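Local coordinates for protein toll-like receptor 13 (PDB 4Z0C) that senses bacterial infection in the endosome by binding 23S ribosomal RNA and signals through MYD88 and TRAF6 to activate NF-kappa-B, at residues 487-501 / 518-531. Sequence-based numbering, arbitrary orientation.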
ATOM      1  N   PHE A 487      -3.582  -6.587 -17.726  1.00 49.36           N
ATOM      2  CA  PHE A 487      -3.968  -7.992 -17.880  1.00 61.12           C
ATOM      3  C   PHE A 487      -3.632  -8.537 -19.265  1.00 57.84           C
ATOM      4  O   PHE A 487      -4.028  -7.965 -20.271  1.00 59.93           O
ATOM      5  CB  PHE A 487      -5.477  -8.149 -17.673  1.00 69.85           C
ATOM      6  CG  PHE A 487      -6.001  -7.515 -16.414  1.00 70.06           C
ATOM      7  CD1 PHE A 487      -5.874  -8.155 -15.192  1.00 63.08           C
ATOM      8  CD2 PHE A 487      -6.611  -6.265 -16.456  1.00 71.64           C
ATOM      9  CE1 PHE A 487      -6.366  -7.575 -14.038  1.00 60.25           C
ATOM     10  CE2 PHE A 487      -7.100  -5.676 -15.303  1.00 68.09           C
ATOM     11  CZ  PHE A 487      -6.976  -6.335 -14.089  1.00 61.80           C
ATOM     12  N   HIS A 488      -2.929  -9.662 -19.310  1.00 61.37           N
ATOM     13  CA  HIS A 488      -2.610 -10.320 -20.572  1.00 56.64           C
ATOM     14  C   HIS A 488      -3.873 -10.935 -21.181  1.00 43.44           C
ATOM     15  O   HIS A 488      -4.827 -11.204 -20.470  1.00 38.50           O
ATOM     16  CB  HIS A 488      -1.541 -11.396 -20.368  1.00 63.46           C
ATOM     17  CG  HIS A 488      -1.294 -12.228 -21.587  1.00 79.05           C
ATOM     18  ND1 HIS A 488      -0.389 -11.868 -22.564  1.00 87.19           N
ATOM     19  CD2 HIS A 488      -1.858 -13.384 -22.007  1.00 83.51           C
ATOM     20  CE1 HIS A 488      -0.398 -12.774 -23.527  1.00 87.66           C
ATOM     21  NE2 HIS A 488      -1.285 -13.702 -23.215  1.00 87.64           N
ATOM     22  N   GLU A 489      -3.874 -11.127 -22.495  1.00 45.77           N
ATOM     23  CA  GLU A 489      -5.002 -11.724 -23.222  1.00 56.53           C
ATOM     24  C   GLU A 489      -5.555 -13.021 -22.632  1.00 58.82           C
ATOM     25  O   GLU A 489      -6.768 -13.200 -22.526  1.00 60.69           O
ATOM     26  CB  GLU A 489      -4.617 -11.978 -24.680  1.00 61.22           C
ATOM     27  CG  GLU A 489      -5.628 -12.842 -25.412  1.00 69.04           C
ATOM     28  CD  GLU A 489      -5.199 -13.202 -26.819  1.00 78.66           C
ATOM     29  OE1 GLU A 489      -4.114 -12.746 -27.251  1.00 83.20           O
ATOM     30  OE2 GLU A 489      -5.954 -13.945 -27.487  1.00 79.99           O
ATOM     31  N   HIS A 490      -4.654 -13.924 -22.267  1.00 62.07           N
ATOM     32  CA  HIS A 490      -5.019 -15.256 -21.807  1.00 69.15           C
ATOM     33  C   HIS A 490      -4.645 -15.446 -20.344  1.00 66.48           C
ATOM     34  O   HIS A 490      -4.252 -16.540 -19.929  1.00 65.94           O
ATOM     35  CB  HIS A 490      -4.313 -16.333 -22.637  1.00 76.93           C
ATOM     36  CG  HIS A 490      -4.754 -16.385 -24.066  1.00 85.40           C
ATOM     37  ND1 HIS A 490      -6.031 -16.053 -24.464  1.00 89.18           N
ATOM     38  CD2 HIS A 490      -4.090 -16.750 -25.190  1.00 86.38           C
ATOM     39  CE1 HIS A 490      -6.133 -16.198 -25.774  1.00 88.90           C
ATOM     40  NE2 HIS A 490      -4.970 -16.619 -26.238  1.00 88.27           N
ATOM     41  N   LEU A 491      -4.751 -14.374 -19.571  1.00 55.30           N
ATOM     42  CA  LEU A 491      -4.411 -14.434 -18.160  1.00 48.01           C
ATOM     43  C   LEU A 491      -5.368 -15.364 -17.410  1.00 40.09           C
ATOM     44  O   LEU A 491      -4.947 -16.257 -16.682  1.00 42.74           O
ATOM     45  CB  LEU A 491      -4.449 -13.028 -17.557  1.00 40.70           C
ATOM     46  CG  LEU A 491      -4.243 -12.933 -16.044  1.00 37.62           C
ATOM     47  CD1 LEU A 491      -2.975 -13.658 -15.633  1.00 38.37           C
ATOM     48  CD2 LEU A 491      -4.224 -11.471 -15.594  1.00 40.12           C
ATOM     49  N   PHE A 492      -6.660 -15.134 -17.606  1.00 37.08           N
ATOM     50  CA  PHE A 492      -7.719 -15.836 -16.893  1.00 39.96           C
ATOM     51  C   PHE A 492      -8.339 -16.953 -17.723  1.00 53.27           C
ATOM     52  O   PHE A 492      -9.533 -17.223 -17.606  1.00 53.53           O
ATOM     53  CB  PHE A 492      -8.785 -14.843 -16.447  1.00 26.55           C
ATOM     54  CG  PHE A 492      -8.273 -13.808 -15.487  1.00 26.19           C
ATOM     55  CD1 PHE A 492      -7.612 -14.179 -14.328  1.00 23.86           C
ATOM     56  CD2 PHE A 492      -8.422 -12.459 -15.762  1.00 32.25           C
ATOM     57  CE1 PHE A 492      -7.131 -13.218 -13.441  1.00 26.93           C
ATOM     58  CE2 PHE A 492      -7.925 -11.487 -14.889  1.00 28.75           C
ATOM     59  CZ  PHE A 492      -7.304 -11.857 -13.726  1.00 24.79           C
ATOM     60  N   SER A 493      -7.512 -17.633 -18.515  1.00 60.22           N
ATOM     61  CA  SER A 493      -7.991 -18.624 -19.481  1.00 68.69           C
ATOM     62  C   SER A 493      -8.775 -19.822 -18.917  1.00 69.92           C
ATOM     63  O   SER A 493      -9.967 -19.974 -19.197  1.00 75.17           O
ATOM     64  CB  SER A 493      -6.800 -19.153 -20.289  1.00 70.45           C
ATOM     65  OG  SER A 493      -6.712 -18.509 -21.550  1.00 77.49           O
ATOM     66  N   GLY A 494      -8.122 -20.673 -18.137  1.00 64.16           N
ATOM     67  CA  GLY A 494      -8.771 -21.868 -17.612  1.00 66.31           C
ATOM     68  C   GLY A 494      -9.813 -21.689 -16.512  1.00 55.45           C
ATOM     69  O   GLY A 494     -10.202 -22.666 -15.858  1.00 43.80           O
ATOM     70  N   LEU A 495     -10.279 -20.461 -16.308  1.00 42.82           N
ATOM     71  CA  LEU A 495     -11.090 -20.184 -15.135  1.00 39.75           C
ATOM     72  C   LEU A 495     -12.587 -20.007 -15.388  1.00 35.82           C
ATOM     73  O   LEU A 495     -13.207 -19.111 -14.832  1.00 37.03           O
ATOM     74  CB  LEU A 495     -10.524 -18.947 -14.431  1.00 31.42           C
ATOM     75  CG  LEU A 495      -9.060 -19.087 -14.010  1.00 31.77           C
ATOM     76  CD1 LEU A 495      -8.538 -17.836 -13.319  1.00 29.49           C
ATOM     77  CD2 LEU A 495      -8.896 -20.289 -13.115  1.00 31.95           C
ATOM     78  N   GLU A 496     -13.188 -20.890 -16.174  1.00 39.70           N
ATOM     79  CA  GLU A 496     -14.571 -20.657 -16.603  1.00 47.67           C
ATOM     80  C   GLU A 496     -15.606 -20.906 -15.502  1.00 43.33           C
ATOM     81  O   GLU A 496     -16.774 -20.523 -15.637  1.00 38.81           O
ATOM     82  CB  GLU A 496     -14.913 -21.510 -17.820  1.00 57.64           C
ATOM     83  CG  GLU A 496     -14.166 -21.153 -19.080  1.00 70.81           C
ATOM     84  CD  GLU A 496     -14.629 -21.986 -20.256  1.00 84.22           C
ATOM     85  OE1 GLU A 496     -15.518 -22.846 -20.063  1.00 92.47           O
ATOM     86  OE2 GLU A 496     -14.114 -21.782 -21.372  1.00 86.53           O
ATOM     87  N   LYS A 497     -15.151 -21.520 -14.410  1.00 36.77           N
ATOM     88  CA  LYS A 497     -16.005 -21.864 -13.295  1.00 32.81           C
ATOM     89  C   LYS A 497     -15.747 -20.971 -12.088  1.00 33.36           C
ATOM     90  O   LYS A 497     -16.350 -21.164 -11.026  1.00 41.18           O
ATOM     91  CB  LYS A 497     -15.807 -23.327 -12.919  1.00 41.93           C
ATOM     92  CG  LYS A 497     -16.502 -24.322 -13.839  1.00 50.06           C
ATOM     93  CD  LYS A 497     -16.246 -25.759 -13.365  1.00 59.34           C
ATOM     94  CE  LYS A 497     -16.983 -26.785 -14.219  1.00 67.73           C
ATOM     95  NZ  LYS A 497     -16.333 -26.986 -15.558  1.00 71.03           N
ATOM     96  N   LEU A 498     -14.830 -20.018 -12.236  1.00 27.80           N
ATOM     97  CA  LEU A 498     -14.495 -19.093 -11.144  1.00 28.59           C
ATOM     98  C   LEU A 498     -15.700 -18.267 -10.670  1.00 29.30           C
ATOM     99  O   LEU A 498     -16.433 -17.690 -11.493  1.00 25.97           O
ATOM    100  CB  LEU A 498     -13.367 -18.149 -11.558  1.00 21.38           C
ATOM    101  CG  LEU A 498     -12.719 -17.418 -10.380  1.00 24.67           C
ATOM    102  CD1 LEU A 498     -11.897 -18.382  -9.520  1.00 26.76           C
ATOM    103  CD2 LEU A 498     -11.864 -16.262 -10.842  1.00 22.24           C
ATOM    104  N   LEU A 499     -15.906 -18.213  -9.353  1.00 27.94           N
ATOM    105  CA  LEU A 499     -17.048 -17.485  -8.775  1.00 29.61           C
ATOM    106  C   LEU A 499     -16.649 -16.149  -8.174  1.00 32.23           C
ATOM    107  O   LEU A 499     -17.408 -15.184  -8.221  1.00 36.35           O
ATOM    108  CB  LEU A 499     -17.727 -18.313  -7.687  1.00 21.65           C
ATOM    109  CG  LEU A 499     -18.422 -19.576  -8.187  1.00 30.66           C
ATOM    110  CD1 LEU A 499     -19.119 -20.318  -7.038  1.00 26.89           C
ATOM    111  CD2 LEU A 499     -19.393 -19.235  -9.300  1.00 26.95           C
ATOM    112  N   ILE A 500     -15.465 -16.118  -7.578  1.00 29.65           N
ATOM    113  CA  ILE A 500     -15.003 -14.967  -6.818  1.00 27.62           C
ATOM    114  C   ILE A 500     -13.604 -14.612  -7.268  1.00 26.99           C
ATOM    115  O   ILE A 500     -12.723 -15.469  -7.290  1.00 33.63           O
ATOM    116  CB  ILE A 500     -14.940 -15.282  -5.313  1.00 32.06           C
ATOM    117  CG1 ILE A 500     -16.318 -15.677  -4.782  1.00 32.96           C
ATOM    118  CG2 ILE A 500     -14.402 -14.098  -4.547  1.00 29.35           C
ATOM    119  CD1 ILE A 500     -16.276 -16.225  -3.341  1.00 21.52           C
ATOM    120  N   LEU A 501     -13.406 -13.358  -7.649  1.00 24.51           N
ATOM    121  CA  LEU A 501     -12.092 -12.859  -8.028  1.00 21.95           C
ATOM    122  C   LEU A 501     -11.791 -11.561  -7.285  1.00 24.28           C
ATOM    123  O   LEU A 501     -12.511 -10.579  -7.415  1.00 26.39           O
ATOM    124  CB  LEU A 501     -11.999 -12.665  -9.539  1.00 17.54           C
ATOM    125  CG  LEU A 501     -10.721 -12.009 -10.070  1.00 16.65           C
ATOM    126  CD1 LEU A 501      -9.494 -12.867  -9.785  1.00 14.55           C
ATOM    127  CD2 LEU A 501     -10.838 -11.724 -11.581  1.00 19.10           C
ATOM    128  N   TYR A 518      -8.367  -6.844 -25.596  1.00 56.36           N
ATOM    129  CA  TYR A 518      -8.797  -8.006 -24.818  1.00 55.54           C
ATOM    130  C   TYR A 518      -9.357  -7.576 -23.466  1.00 47.17           C
ATOM    131  O   TYR A 518      -8.600  -7.289 -22.538  1.00 49.32           O
ATOM    132  CB  TYR A 518      -7.638  -8.983 -24.607  1.00 51.65           C
ATOM    133  CG  TYR A 518      -6.900  -9.322 -25.875  1.00 60.85           C
ATOM    134  CD1 TYR A 518      -7.467 -10.166 -26.824  1.00 65.98           C
ATOM    135  CD2 TYR A 518      -5.627  -8.804 -26.125  1.00 63.53           C
ATOM    136  CE1 TYR A 518      -6.790 -10.479 -27.997  1.00 71.09           C
ATOM    137  CE2 TYR A 518      -4.941  -9.114 -27.288  1.00 63.57           C
ATOM    138  CZ  TYR A 518      -5.528  -9.951 -28.221  1.00 69.32           C
ATOM    139  OH  TYR A 518      -4.859 -10.268 -29.384  1.00 70.79           O
ATOM    140  N   PRO A 519     -10.690  -7.511 -23.358  1.00 38.77           N
ATOM    141  CA  PRO A 519     -11.309  -7.278 -22.053  1.00 33.08           C
ATOM    142  C   PRO A 519     -10.834  -8.398 -21.157  1.00 36.85           C
ATOM    143  O   PRO A 519     -10.902  -9.562 -21.557  1.00 37.93           O
ATOM    144  CB  PRO A 519     -12.797  -7.443 -22.332  1.00 35.37           C
ATOM    145  CG  PRO A 519     -12.947  -7.272 -23.790  1.00 45.73           C
ATOM    146  CD  PRO A 519     -11.683  -7.786 -24.402  1.00 45.82           C
ATOM    147  N   PRO A 520     -10.325  -8.049 -19.973  1.00 35.82           N
ATOM    148  CA  PRO A 520      -9.638  -9.000 -19.091  1.00 27.58           C
ATOM    149  C   PRO A 520     -10.532 -10.062 -18.446  1.00 26.93           C
ATOM    150  O   PRO A 520     -10.062 -11.161 -18.164  1.00 36.13           O
ATOM    151  CB  PRO A 520      -9.033  -8.093 -18.022  1.00 32.46           C
ATOM    152  CG  PRO A 520      -9.882  -6.860 -18.035  1.00 40.36           C
ATOM    153  CD  PRO A 520     -10.335  -6.675 -19.439  1.00 35.40           C
ATOM    154  N   PHE A 521     -11.812  -9.763 -18.268  1.00 25.50           N
ATOM    155  CA  PHE A 521     -12.727 -10.672 -17.578  1.00 33.49           C
ATOM    156  C   PHE A 521     -13.629 -11.412 -18.559  1.00 39.00           C
ATOM    157  O   PHE A 521     -14.636 -12.007 -18.180  1.00 36.36           O
ATOM    158  CB  PHE A 521     -13.550  -9.883 -16.565  1.00 31.28           C
ATOM    159  CG  PHE A 521     -12.715  -8.995 -15.694  1.00 32.56           C
ATOM    160  CD1 PHE A 521     -11.690  -9.532 -14.920  1.00 32.45           C
ATOM    161  CD2 PHE A 521     -12.914  -7.625 -15.680  1.00 28.12           C
ATOM    162  CE1 PHE A 521     -10.904  -8.717 -14.116  1.00 28.93           C
ATOM    163  CE2 PHE A 521     -12.128  -6.799 -14.884  1.00 26.60           C
ATOM    164  CZ  PHE A 521     -11.134  -7.344 -14.092  1.00 28.70           C
ATOM    165  N   ILE A 522     -13.261 -11.366 -19.831  1.00 40.24           N
ATOM    166  CA  ILE A 522     -14.121 -11.888 -20.888  1.00 49.58           C
ATOM    167  C   ILE A 522     -14.410 -13.400 -20.790  1.00 49.66           C
ATOM    168  O   ILE A 522     -15.477 -13.855 -21.191  1.00 53.04           O
ATOM    169  CB  ILE A 522     -13.559 -11.508 -22.292  1.00 42.53           C
ATOM    170  CG1 ILE A 522     -14.619 -11.702 -23.372  1.00 41.99           C
ATOM    171  CG2 ILE A 522     -12.306 -12.300 -22.615  1.00 26.83           C
ATOM    172  CD1 ILE A 522     -15.852 -10.913 -23.116  1.00 48.82           C
ATOM    173  N   LYS A 523     -13.496 -14.169 -20.213  1.00 53.57           N
ATOM    174  CA  LYS A 523     -13.710 -15.616 -20.113  1.00 60.73           C
ATOM    175  C   LYS A 523     -14.332 -16.075 -18.784  1.00 56.70           C
ATOM    176  O   LYS A 523     -14.690 -17.242 -18.629  1.00 50.83           O
ATOM    177  CB  LYS A 523     -12.413 -16.388 -20.390  1.00 64.29           C
ATOM    178  CG  LYS A 523     -12.330 -17.054 -21.775  1.00 71.07           C
ATOM    179  CD  LYS A 523     -12.798 -16.144 -22.918  1.00 76.69           C
ATOM    180  CE  LYS A 523     -14.225 -16.458 -23.384  1.00 81.81           C
ATOM    181  NZ  LYS A 523     -14.345 -17.787 -24.048  1.00 83.31           N
ATOM    182  N   LEU A 524     -14.471 -15.157 -17.835  1.00 50.54           N
ATOM    183  CA  LEU A 524     -14.993 -15.512 -16.527  1.00 45.96           C
ATOM    184  C   LEU A 524     -16.524 -15.551 -16.524  1.00 46.58           C
ATOM    185  O   LEU A 524     -17.179 -14.696 -15.925  1.00 44.18           O
ATOM    186  CB  LEU A 524     -14.472 -14.534 -15.484  1.00 39.42           C
ATOM    187  CG  LEU A 524     -12.951 -14.463 -15.405  1.00 32.55           C
ATOM    188  CD1 LEU A 524     -12.530 -13.408 -14.390  1.00 30.00           C
ATOM    189  CD2 LEU A 524     -12.334 -15.821 -15.082  1.00 31.93           C
ATOM    190  N   LYS A 525     -17.087 -16.574 -17.154  1.00 45.05           N
ATOM    191  CA  LYS A 525     -18.522 -16.617 -17.408  1.00 45.31           C
ATOM    192  C   LYS A 525     -19.383 -16.973 -16.201  1.00 42.16           C
ATOM    193  O   LYS A 525     -20.602 -16.799 -16.261  1.00 45.83           O
ATOM    194  CB  LYS A 525     -18.828 -17.554 -18.580  1.00 50.88           C
ATOM    195  CG  LYS A 525     -17.901 -18.743 -18.679  1.00 58.77           C
ATOM    196  CD  LYS A 525     -18.091 -19.507 -19.987  1.00 62.98           C
ATOM    197  CE  LYS A 525     -19.438 -20.198 -20.059  1.00 69.00           C
ATOM    198  NZ  LYS A 525     -19.789 -20.560 -21.461  1.00 72.07           N
ATOM    199  N   SER A 526     -18.776 -17.455 -15.112  1.00 36.80           N
ATOM    200  CA  SER A 526     -19.553 -17.802 -13.904  1.00 31.10           C
ATOM    201  C   SER A 526     -19.293 -16.816 -12.784  1.00 27.68           C
ATOM    202  O   SER A 526     -19.723 -17.030 -11.649  1.00 32.07           O
ATOM    203  CB  SER A 526     -19.213 -19.195 -13.363  1.00 28.49           C
ATOM    204  OG  SER A 526     -18.983 -20.141 -14.388  1.00 42.10           O
ATOM    205  N   LEU A 527     -18.521 -15.779 -13.082  1.00 25.72           N
ATOM    206  CA  LEU A 527     -18.073 -14.867 -12.040  1.00 29.79           C
ATOM    207  C   LEU A 527     -19.246 -14.177 -11.356  1.00 32.89           C
ATOM    208  O   LEU A 527     -20.106 -13.603 -12.021  1.00 37.96           O
ATOM    209  CB  LEU A 527     -17.085 -13.849 -12.599  1.00 30.20           C
ATOM    210  CG  LEU A 527     -16.211 -13.222 -11.517  1.00 33.11           C
ATOM    211  CD1 LEU A 527     -15.308 -14.283 -10.920  1.00 22.88           C
ATOM    212  CD2 LEU A 527     -15.371 -12.112 -12.118  1.00 31.71           C
ATOM    213  N   LYS A 528     -19.296 -14.252 -10.031  1.00 29.90           N
ATOM    214  CA  LYS A 528     -20.370 -13.609  -9.281  1.00 26.82           C
ATOM    215  C   LYS A 528     -19.894 -12.395  -8.479  1.00 32.57           C
ATOM    216  O   LYS A 528     -20.663 -11.454  -8.261  1.00 29.80           O
ATOM    217  CB  LYS A 528     -21.057 -14.623  -8.357  1.00 26.94           C
ATOM    218  CG  LYS A 528     -21.430 -15.914  -9.076  1.00 41.85           C
ATOM    219  CD  LYS A 528     -22.476 -16.729  -8.325  1.00 54.75           C
ATOM    220  CE  LYS A 528     -23.454 -17.359  -9.309  1.00 64.30           C
ATOM    221  NZ  LYS A 528     -23.914 -16.351 -10.323  1.00 68.67           N
ATOM    222  N   GLN A 529     -18.642 -12.428  -8.014  1.00 33.07           N
ATOM    223  CA  GLN A 529     -18.092 -11.315  -7.232  1.00 26.16           C
ATOM    224  C   GLN A 529     -16.729 -10.849  -7.735  1.00 30.15           C
ATOM    225  O   GLN A 529     -15.820 -11.644  -7.959  1.00 27.98           O
ATOM    226  CB  GLN A 529     -18.004 -11.671  -5.753  1.00 18.42           C
ATOM    227  CG  GLN A 529     -19.232 -12.395  -5.248  1.00 22.20           C
ATOM    228  CD  GLN A 529     -19.281 -12.518  -3.727  1.00 40.71           C
ATOM    229  OE1 GLN A 529     -18.465 -13.209  -3.108  1.00 38.00           O
ATOM    230  NE2 GLN A 529     -20.255 -11.845  -3.121  1.00 49.54           N
ATOM    231  N   LEU A 530     -16.617  -9.543  -7.936  1.00 26.12           N
ATOM    232  CA  LEU A 530     -15.387  -8.927  -8.384  1.00 22.25           C
ATOM    233  C   LEU A 530     -15.005  -7.817  -7.424  1.00 23.33           C
ATOM    234  O   LEU A 530     -15.781  -6.889  -7.198  1.00 24.26           O
ATOM    235  CB  LEU A 530     -15.588  -8.353  -9.790  1.00 22.12           C
ATOM    236  CG  LEU A 530     -14.463  -7.570 -10.459  1.00 21.97           C
ATOM    237  CD1 LEU A 530     -13.126  -8.326 -10.388  1.00 23.30           C
ATOM    238  CD2 LEU A 530     -14.854  -7.268 -11.915  1.00 22.44           C
ATOM    239  N   ASN A 531     -13.805  -7.899  -6.867  1.00 22.83           N
ATOM    240  CA  ASN A 531     -13.307  -6.825  -6.011  1.00 25.04           C
ATOM    241  C   ASN A 531     -12.185  -6.030  -6.701  1.00 22.97           C
ATOM    242  O   ASN A 531     -11.144  -6.585  -7.016  1.00 25.64           O
ATOM    243  CB  ASN A 531     -12.823  -7.403  -4.685  1.00 23.94           C
ATOM    244  CG  ASN A 531     -12.359  -6.341  -3.708  1.00 29.57           C
ATOM    245  OD1 ASN A 531     -11.813  -5.308  -4.104  1.00 30.57           O
ATOM    246  ND2 ASN A 531     -12.544  -6.608  -2.407  1.00 30.25           N
TER
HETATM  247  O   HOH W   1     -15.845 -17.658 -14.172  1.00 41.75           O
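The carbonyl oxygen of Leu499 is gripped by two successive amides, Lys528 N at 2.8 Å and Gln529 N at 3.0 Å, the latter nearly in line with the C=O bond. This shared acceptor begins the parallel pairing of strands 500-502 and 529-531, neighbouring coils of the leucine-rich-repeat solenoid in the receptor's ectodomain. Leu501 then bonds through both its N and O, to Gln529 O and Asn531 N. Where the chains turn into the strands, one water bridges the two coils, donating to Leu495 O and Leu498 O and accepting from Ser526 N. Beside it, Ser526 OG donates in the carbonyl plane to Glu496 O (2.6 Å). Inside the coils, Leu501, whose CG stands trans to the backbone N (chi1 174°), sends CD2 to Leu524 CD1 (3.7 Å) and toward the rim of one face of the Phe492 ring, whose opposite face has Leu491 CG over its centre. Phe521 turns its edge to the face of Phe487, while Phe487 CD2 meets Pro520 CB at 3.4 Å. At the end of the coils away from the strands, the extended Glu489 chain lies over the Tyr518 ring: its carboxylate plane is 7° from parallel to the ring, and CG makes a CH-pi contact, 3.6 Å from the ring centroid and 15° off its normal.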